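Local coordinates for LPXTG-motif cell wall anchor domain protein (Mobiluncus mulieris, PDB 5U5O) that is part of a giant bacterial adhesin, contributing two Ig-like domains with intramolecular covalent cross-links that probably stabilise a surface stalk, at residues K24-V38 with D91-R105. Residues are numbered along the deposited sequence; the frame is centred on the assembly and turned at random.
Sequences KDAFTIKDTVRLYNV and DVKVYETEMDLTVKR
Arg34 and Glu96, a non-hydrogen-bonded pair of two antiparallel strands, illustrate a cross-strand salt bridge whose guanidinium is packed on one face and held at a second nitrogen. The arginine bends at chi2 and chi3 (-86° and -74°), which carries its guanidinium back over the partner strand; Val94 CG1 lies against one face, 3.5 Å from Arg34 NE, while Glu96 OE1 meets NH1 at the edge, 2.8 Å away. That oxygen is approached on its anti side, out of the carboxylate plane, and Glu84 and the carbonyl of Pro79 hold NH2. Next along, Val94 CG2 touches the edge of the Tyr36 ring. Strands 26-36 and 94-104 are the central pair of a four-stranded sheet in the T-Q ester bond domain, an Ig-like sandwich. On the face turned to strands 43-52 and 118-127, the Ile29 side chain slants across Val103, CD1 3.9 Å from CG1, and Asp31 runs alongside Met99, its OD2 3.4 Å from SD and also close to the carboxylate of Glu124 on strand 118-127. At one end Asn37 OD1 accepts a hydrogen bond from Lys93 N (3.0 Å), extending the ladder through a side chain; at the other, Arg105 CD packs on the edge of Phe27 and NE meets Lys24 O (2.9 Å) in the guanidinium plane.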
ATOM      1  N   LYS A  24       7.841   1.077 -11.582  1.00 27.73           N
ATOM      2  CA  LYS A  24       7.282   2.426 -11.638  1.00 26.59           C
ATOM      3  C   LYS A  24       8.028   3.339 -10.670  1.00 25.26           C
ATOM      4  O   LYS A  24       8.173   3.002  -9.495  1.00 33.62           O
ATOM      5  CB  LYS A  24       5.800   2.379 -11.277  1.00 28.88           C
ATOM      6  CG  LYS A  24       4.941   1.684 -12.329  1.00 35.77           C
ATOM      7  CD  LYS A  24       4.461   2.657 -13.408  1.00 41.49           C
ATOM      8  CE  LYS A  24       3.121   3.270 -13.035  1.00 42.58           C
ATOM      9  NZ  LYS A  24       2.767   4.573 -13.678  1.00 38.91           N
ATOM     10  N   ASP A  25       8.506   4.481 -11.159  1.00 23.93           N
ATOM     11  CA  ASP A  25       9.043   5.532 -10.269  1.00 26.31           C
ATOM     12  C   ASP A  25       8.036   6.617  -9.871  1.00 19.14           C
ATOM     13  O   ASP A  25       8.302   7.379  -8.941  1.00 21.76           O
ATOM     14  CB  ASP A  25      10.330   6.147 -10.849  1.00 28.58           C
ATOM     15  CG  ASP A  25      10.083   6.989 -12.092  1.00 37.12           C
ATOM     16  OD1 ASP A  25       9.056   6.783 -12.776  1.00 47.77           O
ATOM     17  OD2 ASP A  25      10.937   7.851 -12.395  1.00 50.06           O
ATOM     18  N   ALA A  26       6.905   6.691 -10.576  1.00 19.27           N
ATOM     19  CA  ALA A  26       5.854   7.667 -10.292  1.00 18.05           C
ATOM     20  C   ALA A  26       4.531   7.129 -10.759  1.00 17.76           C
ATOM     21  O   ALA A  26       4.471   6.225 -11.591  1.00 19.93           O
ATOM     22  CB  ALA A  26       6.150   8.980 -11.000  1.00 16.46           C
ATOM     23  N   PHE A  27       3.468   7.715 -10.224  1.00 15.69           N
ATOM     24  CA  PHE A  27       2.118   7.380 -10.623  1.00 15.63           C
ATOM     25  C   PHE A  27       1.368   8.655 -10.926  1.00 15.73           C
ATOM     26  O   PHE A  27       1.604   9.677 -10.292  1.00 18.32           O
ATOM     27  CB  PHE A  27       1.392   6.652  -9.508  1.00 16.96           C
ATOM     28  CG  PHE A  27       1.968   5.309  -9.228  1.00 21.26           C
ATOM     29  CD1 PHE A  27       1.549   4.195  -9.951  1.00 23.41           C
ATOM     30  CD2 PHE A  27       2.933   5.161  -8.263  1.00 22.71           C
ATOM     31  CE1 PHE A  27       2.085   2.945  -9.703  1.00 22.59           C
ATOM     32  CE2 PHE A  27       3.482   3.913  -8.010  1.00 22.99           C
ATOM     33  CZ  PHE A  27       3.051   2.804  -8.731  1.00 20.07           C
ATOM     34  N   THR A  28       0.492   8.577 -11.916  1.00 16.02           N
ATOM     35  CA  THR A  28      -0.294   9.723 -12.320  1.00 15.69           C
ATOM     36  C   THR A  28      -1.742   9.489 -11.944  1.00 15.69           C
ATOM     37  O   THR A  28      -2.377   8.538 -12.415  1.00 17.29           O
ATOM     38  CB  THR A  28      -0.202   9.979 -13.823  1.00 17.07           C
ATOM     39  OG1 THR A  28       1.154  10.288 -14.157  1.00 22.57           O
ATOM     40  CG2 THR A  28      -1.087  11.163 -14.227  1.00 16.25           C
ATOM     41  N   ILE A  29      -2.242  10.358 -11.066  1.00 14.84           N
ATOM     42  CA  ILE A  29      -3.658  10.407 -10.716  1.00 14.68           C
ATOM     43  C   ILE A  29      -4.344  11.320 -11.748  1.00 14.76           C
ATOM     44  O   ILE A  29      -3.984  12.500 -11.880  1.00 16.41           O
ATOM     45  CB  ILE A  29      -3.856  10.878  -9.266  1.00 15.14           C
ATOM     46  CG1 ILE A  29      -3.449   9.804  -8.248  1.00 15.47           C
ATOM     47  CG2 ILE A  29      -5.326  11.205  -9.011  1.00 15.32           C
ATOM     48  CD1 ILE A  29      -1.987   9.399  -8.237  1.00 16.69           C
ATOM     49  N   LYS A  30      -5.258  10.745 -12.527  1.00 14.56           N
ATOM     50  CA  LYS A  30      -6.166  11.528 -13.363  1.00 12.64           C
ATOM     51  C   LYS A  30      -7.256  12.131 -12.465  1.00 12.67           C
ATOM     52  O   LYS A  30      -8.045  11.417 -11.841  1.00 14.85           O
ATOM     53  CB  LYS A  30      -6.808  10.659 -14.424  1.00 13.73           C
ATOM     54  CG  LYS A  30      -7.609  11.449 -15.449  1.00 14.66           C
ATOM     55  CD  LYS A  30      -8.406  10.490 -16.292  1.00 16.67           C
ATOM     56  CE  LYS A  30      -9.098  11.183 -17.438  1.00 24.79           C
ATOM     57  NZ  LYS A  30      -9.689  10.185 -18.370  1.00 31.79           N
ATOM     58  N   ASP A  31      -7.280  13.458 -12.441  1.00 12.66           N
ATOM     59  CA  ASP A  31      -8.243  14.230 -11.645  1.00 12.07           C
ATOM     60  C   ASP A  31      -9.265  14.812 -12.626  1.00 12.86           C
ATOM     61  O   ASP A  31      -8.995  15.796 -13.286  1.00 15.60           O
ATOM     62  CB  ASP A  31      -7.446  15.280 -10.915  1.00 12.40           C
ATOM     63  CG  ASP A  31      -8.304  16.301 -10.182  1.00 13.23           C
ATOM     64  OD1 ASP A  31      -9.555  16.116  -9.986  1.00 15.17           O
ATOM     65  OD2 ASP A  31      -7.630  17.265  -9.765  1.00 14.87           O
ATOM     66  N   THR A  32     -10.360  14.081 -12.797  1.00 12.65           N
ATOM     67  CA  THR A  32     -11.438  14.529 -13.677  1.00 11.74           C
ATOM     68  C   THR A  32     -12.288  15.531 -12.898  1.00 11.78           C
ATOM     69  O   THR A  32     -12.881  15.186 -11.887  1.00 14.69           O
ATOM     70  CB  THR A  32     -12.278  13.362 -14.198  1.00 12.33           C
ATOM     71  OG1 THR A  32     -11.431  12.490 -14.945  1.00 14.14           O
ATOM     72  CG2 THR A  32     -13.370  13.812 -15.123  1.00 12.96           C
ATOM     73  N   VAL A  33     -12.273  16.764 -13.378  1.00 11.98           N
ATOM     74  CA  VAL A  33     -12.920  17.896 -12.690  1.00 11.75           C
ATOM     75  C   VAL A  33     -14.291  18.192 -13.288  1.00 12.43           C
ATOM     76  O   VAL A  33     -14.456  18.290 -14.484  1.00 14.79           O
ATOM     77  CB  VAL A  33     -12.008  19.123 -12.775  1.00 11.98           C
ATOM     78  CG1 VAL A  33     -12.644  20.283 -12.006  1.00 13.01           C
ATOM     79  CG2 VAL A  33     -10.597  18.797 -12.245  1.00 12.46           C
ATOM     80  N   ARG A  34     -15.276  18.268 -12.393  1.00 12.02           N
ATOM     81  CA  ARG A  34     -16.681  18.501 -12.756  1.00 12.31           C
ATOM     82  C   ARG A  34     -17.085  19.889 -12.230  1.00 11.70           C
ATOM     83  O   ARG A  34     -17.031  20.128 -11.026  1.00 14.11           O
ATOM     84  CB  ARG A  34     -17.543  17.403 -12.142  1.00 13.32           C
ATOM     85  CG  ARG A  34     -17.072  15.977 -12.402  1.00 14.41           C
ATOM     86  CD  ARG A  34     -17.608  15.442 -13.708  1.00 13.65           C
ATOM     87  NE  ARG A  34     -19.044  15.099 -13.627  1.00 12.89           N
ATOM     88  CZ  ARG A  34     -19.754  14.553 -14.612  1.00 12.57           C
ATOM     89  NH1 ARG A  34     -19.159  14.247 -15.764  1.00 13.28           N
ATOM     90  NH2 ARG A  34     -21.053  14.279 -14.471  1.00 12.58           N
ATOM     91  N   LEU A  35     -17.395  20.772 -13.169  1.00 12.54           N
ATOM     92  CA  LEU A  35     -17.781  22.140 -12.831  1.00 12.26           C
ATOM     93  C   LEU A  35     -19.290  22.277 -12.930  1.00 12.10           C
ATOM     94  O   LEU A  35     -19.888  21.954 -13.942  1.00 14.61           O
ATOM     95  CB  LEU A  35     -17.135  23.131 -13.760  1.00 11.97           C
ATOM     96  CG  LEU A  35     -15.605  23.061 -13.841  1.00 13.40           C
ATOM     97  CD1 LEU A  35     -15.061  24.071 -14.842  1.00 15.33           C
ATOM     98  CD2 LEU A  35     -14.924  23.250 -12.496  1.00 14.04           C
ATOM     99  N   TYR A  36     -19.912  22.773 -11.843  1.00 11.11           N
ATOM    100  CA  TYR A  36     -21.390  22.794 -11.681  1.00 11.52           C
ATOM    101  C   TYR A  36     -21.931  24.210 -11.782  1.00 11.54           C
ATOM    102  O   TYR A  36     -21.451  25.071 -11.061  1.00 13.11           O
ATOM    103  CB  TYR A  36     -21.790  22.198 -10.336  1.00 11.03           C
ATOM    104  CG  TYR A  36     -21.195  20.844 -10.071  1.00 11.22           C
ATOM    105  CD1 TYR A  36     -21.363  19.810 -10.981  1.00 11.98           C
ATOM    106  CD2 TYR A  36     -20.493  20.603  -8.922  1.00 11.54           C
ATOM    107  CE1 TYR A  36     -20.830  18.561 -10.748  1.00 12.19           C
ATOM    108  CE2 TYR A  36     -19.917  19.348  -8.683  1.00 11.71           C
ATOM    109  CZ  TYR A  36     -20.127  18.341  -9.601  1.00 11.70           C
ATOM    110  OH  TYR A  36     -19.559  17.085  -9.381  1.00 13.16           O
ATOM    111  N   ASN A  37     -22.796  24.420 -12.765  1.00 11.85           N
ATOM    112  CA  ASN A  37     -23.533  25.715 -12.860  1.00 11.91           C
ATOM    113  C   ASN A  37     -22.578  26.891 -13.008  1.00 12.02           C
ATOM    114  O   ASN A  37     -22.821  27.981 -12.468  1.00 14.86           O
ATOM    115  CB  ASN A  37     -24.536  25.895 -11.702  1.00 12.18           C
ATOM    116  CG  ASN A  37     -25.681  24.950 -11.825  1.00 12.37           C
ATOM    117  OD1 ASN A  37     -26.020  24.486 -12.909  1.00 14.38           O
ATOM    118  ND2 ASN A  37     -26.381  24.742 -10.714  1.00 12.82           N
ATOM    119  N   VAL A  38     -21.528  26.687 -13.811  1.00 12.05           N
ATOM    120  CA  VAL A  38     -20.606  27.722 -14.201  1.00 12.01           C
ATOM    121  C   VAL A  38     -21.113  28.373 -15.473  1.00 12.74           C
ATOM    122  O   VAL A  38     -22.011  27.855 -16.140  1.00 14.82           O
ATOM    123  CB  VAL A  38     -19.168  27.162 -14.403  1.00 12.08           C
ATOM    124  CG1 VAL A  38     -18.522  26.919 -13.056  1.00 12.05           C
ATOM    125  CG2 VAL A  38     -19.128  25.892 -15.262  1.00 11.41           C
ATOM    126  N   ASP A  91     -31.590  19.894 -12.673  1.00 14.78           N
ATOM    127  CA  ASP A  91     -31.179  20.731 -13.794  1.00 13.88           C
ATOM    128  C   ASP A  91     -29.750  21.246 -13.723  1.00 13.92           C
ATOM    129  O   ASP A  91     -29.385  22.118 -14.516  1.00 14.36           O
ATOM    130  CB  ASP A  91     -32.157  21.920 -13.962  1.00 15.68           C
ATOM    131  CG  ASP A  91     -32.064  22.938 -12.834  1.00 16.10           C
ATOM    132  OD1 ASP A  91     -31.378  22.701 -11.824  1.00 16.92           O
ATOM    133  OD2 ASP A  91     -32.746  23.992 -12.924  1.00 23.02           O
ATOM    134  N   VAL A  92     -28.931  20.722 -12.803  1.00 12.84           N
ATOM    135  CA  VAL A  92     -27.530  21.141 -12.748  1.00 12.01           C
ATOM    136  C   VAL A  92     -26.823  20.968 -14.096  1.00 12.08           C
ATOM    137  O   VAL A  92     -27.011  19.956 -14.765  1.00 13.89           O
ATOM    138  CB  VAL A  92     -26.756  20.421 -11.613  1.00 11.38           C
ATOM    139  CG1 VAL A  92     -26.633  18.923 -11.848  1.00 11.01           C
ATOM    140  CG2 VAL A  92     -25.388  21.040 -11.396  1.00 11.07           C
ATOM    141  N   LYS A  93     -26.075  21.989 -14.484  1.00 12.11           N
ATOM    142  CA  LYS A  93     -25.292  21.963 -15.708  1.00 11.75           C
ATOM    143  C   LYS A  93     -23.870  21.611 -15.308  1.00 11.44           C
ATOM    144  O   LYS A  93     -23.233  22.286 -14.517  1.00 13.66           O
ATOM    145  CB  LYS A  93     -25.355  23.296 -16.445  1.00 12.71           C
ATOM    146  CG  LYS A  93     -26.759  23.572 -16.983  1.00 15.90           C
ATOM    147  CD  LYS A  93     -26.868  24.931 -17.659  1.00 22.29           C
ATOM    148  CE  LYS A  93     -28.312  25.298 -17.972  1.00 30.14           C
ATOM    149  NZ  LYS A  93     -28.893  24.465 -19.055  1.00 37.02           N
ATOM    150  N   VAL A  94     -23.351  20.522 -15.902  1.00 11.23           N
ATOM    151  CA  VAL A  94     -22.019  19.955 -15.566  1.00 11.18           C
ATOM    152  C   VAL A  94     -21.087  20.077 -16.759  1.00 11.90           C
ATOM    153  O   VAL A  94     -21.471  19.719 -17.853  1.00 12.86           O
ATOM    154  CB  VAL A  94     -22.113  18.496 -15.117  1.00 11.40           C
ATOM    155  CG1 VAL A  94     -20.756  18.003 -14.625  1.00 11.78           C
ATOM    156  CG2 VAL A  94     -23.167  18.315 -14.039  1.00 12.01           C
ATOM    157  N   TYR A  95     -19.947  20.691 -16.505  1.00 12.18           N
ATOM    158  CA  TYR A  95     -18.896  20.827 -17.505  1.00 11.91           C
ATOM    159  C   TYR A  95     -17.646  20.123 -16.998  1.00 12.35           C
ATOM    160  O   TYR A  95     -17.206  20.357 -15.877  1.00 17.18           O
ATOM    161  CB  TYR A  95     -18.597  22.283 -17.770  1.00 11.94           C
ATOM    162  CG  TYR A  95     -19.802  23.043 -18.265  1.00 11.59           C
ATOM    163  CD1 TYR A  95     -20.747  23.556 -17.374  1.00 11.71           C
ATOM    164  CD2 TYR A  95     -20.023  23.237 -19.627  1.00 11.96           C
ATOM    165  CE1 TYR A  95     -21.856  24.247 -17.831  1.00 12.21           C
ATOM    166  CE2 TYR A  95     -21.142  23.945 -20.077  1.00 12.92           C
ATOM    167  CZ  TYR A  95     -22.055  24.442 -19.168  1.00 13.05           C
ATOM    168  OH  TYR A  95     -23.153  25.123 -19.627  1.00 16.28           O
ATOM    169  N   GLU A  96     -17.033  19.289 -17.853  1.00 12.60           N
ATOM    170  CA  GLU A  96     -15.934  18.417 -17.430  1.00 12.35           C
ATOM    171  C   GLU A  96     -14.618  18.809 -18.074  1.00 13.09           C
ATOM    172  O   GLU A  96     -14.568  19.130 -19.253  1.00 14.83           O
ATOM    173  CB  GLU A  96     -16.282  16.986 -17.754  1.00 12.67           C
ATOM    174  CG  GLU A  96     -15.298  15.970 -17.190  1.00 13.62           C
ATOM    175  CD  GLU A  96     -15.727  14.553 -17.468  1.00 15.49           C
ATOM    176  OE1 GLU A  96     -16.510  13.987 -16.684  1.00 18.02           O
ATOM    177  OE2 GLU A  96     -15.205  13.945 -18.428  1.00 19.65           O
ATOM    178  N   THR A  97     -13.575  18.812 -17.254  1.00 12.87           N
ATOM    179  CA  THR A  97     -12.203  18.918 -17.761  1.00 12.99           C
ATOM    180  C   THR A  97     -11.346  18.010 -16.895  1.00 13.51           C
ATOM    181  O   THR A  97     -11.874  17.223 -16.114  1.00 15.05           O
ATOM    182  CB  THR A  97     -11.737  20.384 -17.751  1.00 13.43           C
ATOM    183  OG1 THR A  97     -10.463  20.471 -18.401  1.00 16.37           O
ATOM    184  CG2 THR A  97     -11.650  20.964 -16.357  1.00 13.37           C
ATOM    185  N   GLU A  98     -10.028  18.030 -17.095  1.00 14.95           N
ATOM    186  CA  GLU A  98      -9.165  17.159 -16.288  1.00 14.87           C
ATOM    187  C   GLU A  98      -7.803  17.761 -16.042  1.00 14.14           C
ATOM    188  O   GLU A  98      -7.358  18.637 -16.786  1.00 15.66           O
ATOM    189  CB  GLU A  98      -9.004  15.789 -16.937  1.00 18.50           C
ATOM    190  CG  GLU A  98      -8.334  15.815 -18.291  1.00 21.80           C
ATOM    191  CD  GLU A  98      -8.278  14.442 -18.921  1.00 28.18           C
ATOM    192  OE1 GLU A  98      -9.309  13.992 -19.460  1.00 34.47           O
ATOM    193  OE2 GLU A  98      -7.200  13.813 -18.880  1.00 31.62           O
ATOM    194  N   MET A  99      -7.149  17.279 -14.986  1.00 14.09           N
ATOM    195  CA  MET A  99      -5.759  17.625 -14.699  1.00 14.26           C
ATOM    196  C   MET A  99      -5.059  16.381 -14.165  1.00 14.36           C
ATOM    197  O   MET A  99      -5.706  15.468 -13.659  1.00 17.00           O
ATOM    198  CB  MET A  99      -5.614  18.792 -13.718  1.00 14.96           C
ATOM    199  CG  MET A  99      -6.721  18.913 -12.658  1.00 15.63           C
ATOM    200  SD  MET A  99      -6.309  20.036 -11.297  1.00 17.89           S
ATOM    201  CE  MET A  99      -5.896  21.529 -12.209  1.00 16.83           C
ATOM    202  N   ASP A 100      -3.738  16.334 -14.330  1.00 14.60           N
ATOM    203  CA  ASP A 100      -2.929  15.236 -13.816  1.00 14.79           C
ATOM    204  C   ASP A 100      -2.227  15.620 -12.528  1.00 15.03           C
ATOM    205  O   ASP A 100      -1.716  16.732 -12.398  1.00 17.57           O
ATOM    206  CB  ASP A 100      -1.861  14.853 -14.836  1.00 16.45           C
ATOM    207  CG  ASP A 100      -2.414  14.102 -16.034  1.00 18.57           C
ATOM    208  OD1 ASP A 100      -3.543  13.572 -16.008  1.00 23.61           O
ATOM    209  OD2 ASP A 100      -1.617  13.934 -16.995  1.00 28.71           O
ATOM    210  N   LEU A 101      -2.195  14.683 -11.580  1.00 14.71           N
ATOM    211  CA  LEU A 101      -1.458  14.834 -10.326  1.00 14.22           C
ATOM    212  C   LEU A 101      -0.470  13.666 -10.224  1.00 14.12           C
ATOM    213  O   LEU A 101      -0.880  12.514 -10.046  1.00 17.39           O
ATOM    214  CB  LEU A 101      -2.428  14.837  -9.136  1.00 13.76           C
ATOM    215  CG  LEU A 101      -3.356  16.056  -9.049  1.00 14.53           C
ATOM    216  CD1 LEU A 101      -4.484  15.794  -8.065  1.00 14.00           C
ATOM    217  CD2 LEU A 101      -2.568  17.292  -8.644  1.00 15.85           C
ATOM    218  N   THR A 102       0.817  13.969 -10.360  1.00 15.00           N
ATOM    219  CA  THR A 102       1.841  12.941 -10.443  1.00 15.16           C
ATOM    220  C   THR A 102       2.619  12.884  -9.146  1.00 15.55           C
ATOM    221  O   THR A 102       3.154  13.883  -8.674  1.00 17.04           O
ATOM    222  CB  THR A 102       2.726  13.191 -11.669  1.00 17.69           C
ATOM    223  OG1 THR A 102       1.906  13.075 -12.839  1.00 21.85           O
ATOM    224  CG2 THR A 102       3.846  12.183 -11.760  1.00 19.18           C
ATOM    225  N   VAL A 103       2.677  11.686  -8.572  1.00 18.17           N
ATOM    226  CA  VAL A 103       3.359  11.446  -7.308  1.00 20.17           C
ATOM    227  C   VAL A 103       4.505  10.456  -7.511  1.00 19.36           C
ATOM    228  O   VAL A 103       4.347   9.417  -8.165  1.00 19.08           O
ATOM    229  CB  VAL A 103       2.364  10.986  -6.202  1.00 19.36           C
ATOM    230  CG1 VAL A 103       1.558   9.764  -6.615  1.00 19.01           C
ATOM    231  CG2 VAL A 103       3.069  10.769  -4.876  1.00 21.68           C
ATOM    232  N   LYS A 104       5.659  10.797  -6.946  1.00 22.23           N
ATOM    233  CA  LYS A 104       6.816   9.913  -6.966  1.00 21.41           C
ATOM    234  C   LYS A 104       6.566   8.739  -6.032  1.00 20.98           C
ATOM    235  O   LYS A 104       6.120   8.929  -4.905  1.00 21.71           O
ATOM    236  CB  LYS A 104       8.080  10.657  -6.535  1.00 26.23           C
ATOM    237  CG  LYS A 104       8.506  11.751  -7.505  1.00 27.93           C
ATOM    238  CD  LYS A 104       9.819  12.401  -7.090  1.00 35.87           C
ATOM    239  CE  LYS A 104       9.685  13.154  -5.773  1.00 41.02           C
ATOM    240  NZ  LYS A 104      10.831  14.063  -5.503  1.00 46.38           N
ATOM    241  N   ARG A 105       6.870   7.529  -6.493  1.00 19.69           N
ATOM    242  CA  ARG A 105       6.651   6.332  -5.680  1.00 21.12           C
ATOM    243  C   ARG A 105       7.359   6.433  -4.330  1.00 22.00           C
ATOM    244  O   ARG A 105       6.796   6.026  -3.313  1.00 22.91           O
ATOM    245  CB  ARG A 105       7.080   5.062  -6.418  1.00 21.55           C
ATOM    246  CG  ARG A 105       6.535   3.781  -5.792  1.00 23.16           C
ATOM    247  CD  ARG A 105       6.694   2.590  -6.730  1.00 24.40           C
ATOM    248  NE  ARG A 105       8.062   2.090  -6.731  1.00 27.30           N
ATOM    249  CZ  ARG A 105       8.608   1.345  -5.771  1.00 28.72           C
ATOM    250  NH1 ARG A 105       9.870   0.956  -5.891  1.00 33.98           N
ATOM    251  NH2 ARG A 105       7.918   0.982  -4.690  1.00 30.76           N
TER
HETATM  252  O   HOH W   1     -11.613  13.180 -17.897  1.00 38.41           O
HETATM  253  O   HOH W   2     -28.897  23.266 -10.469  1.00 16.90           O
HETATM  254  O   HOH W   3     -28.630  24.771 -13.926  1.00 23.34           O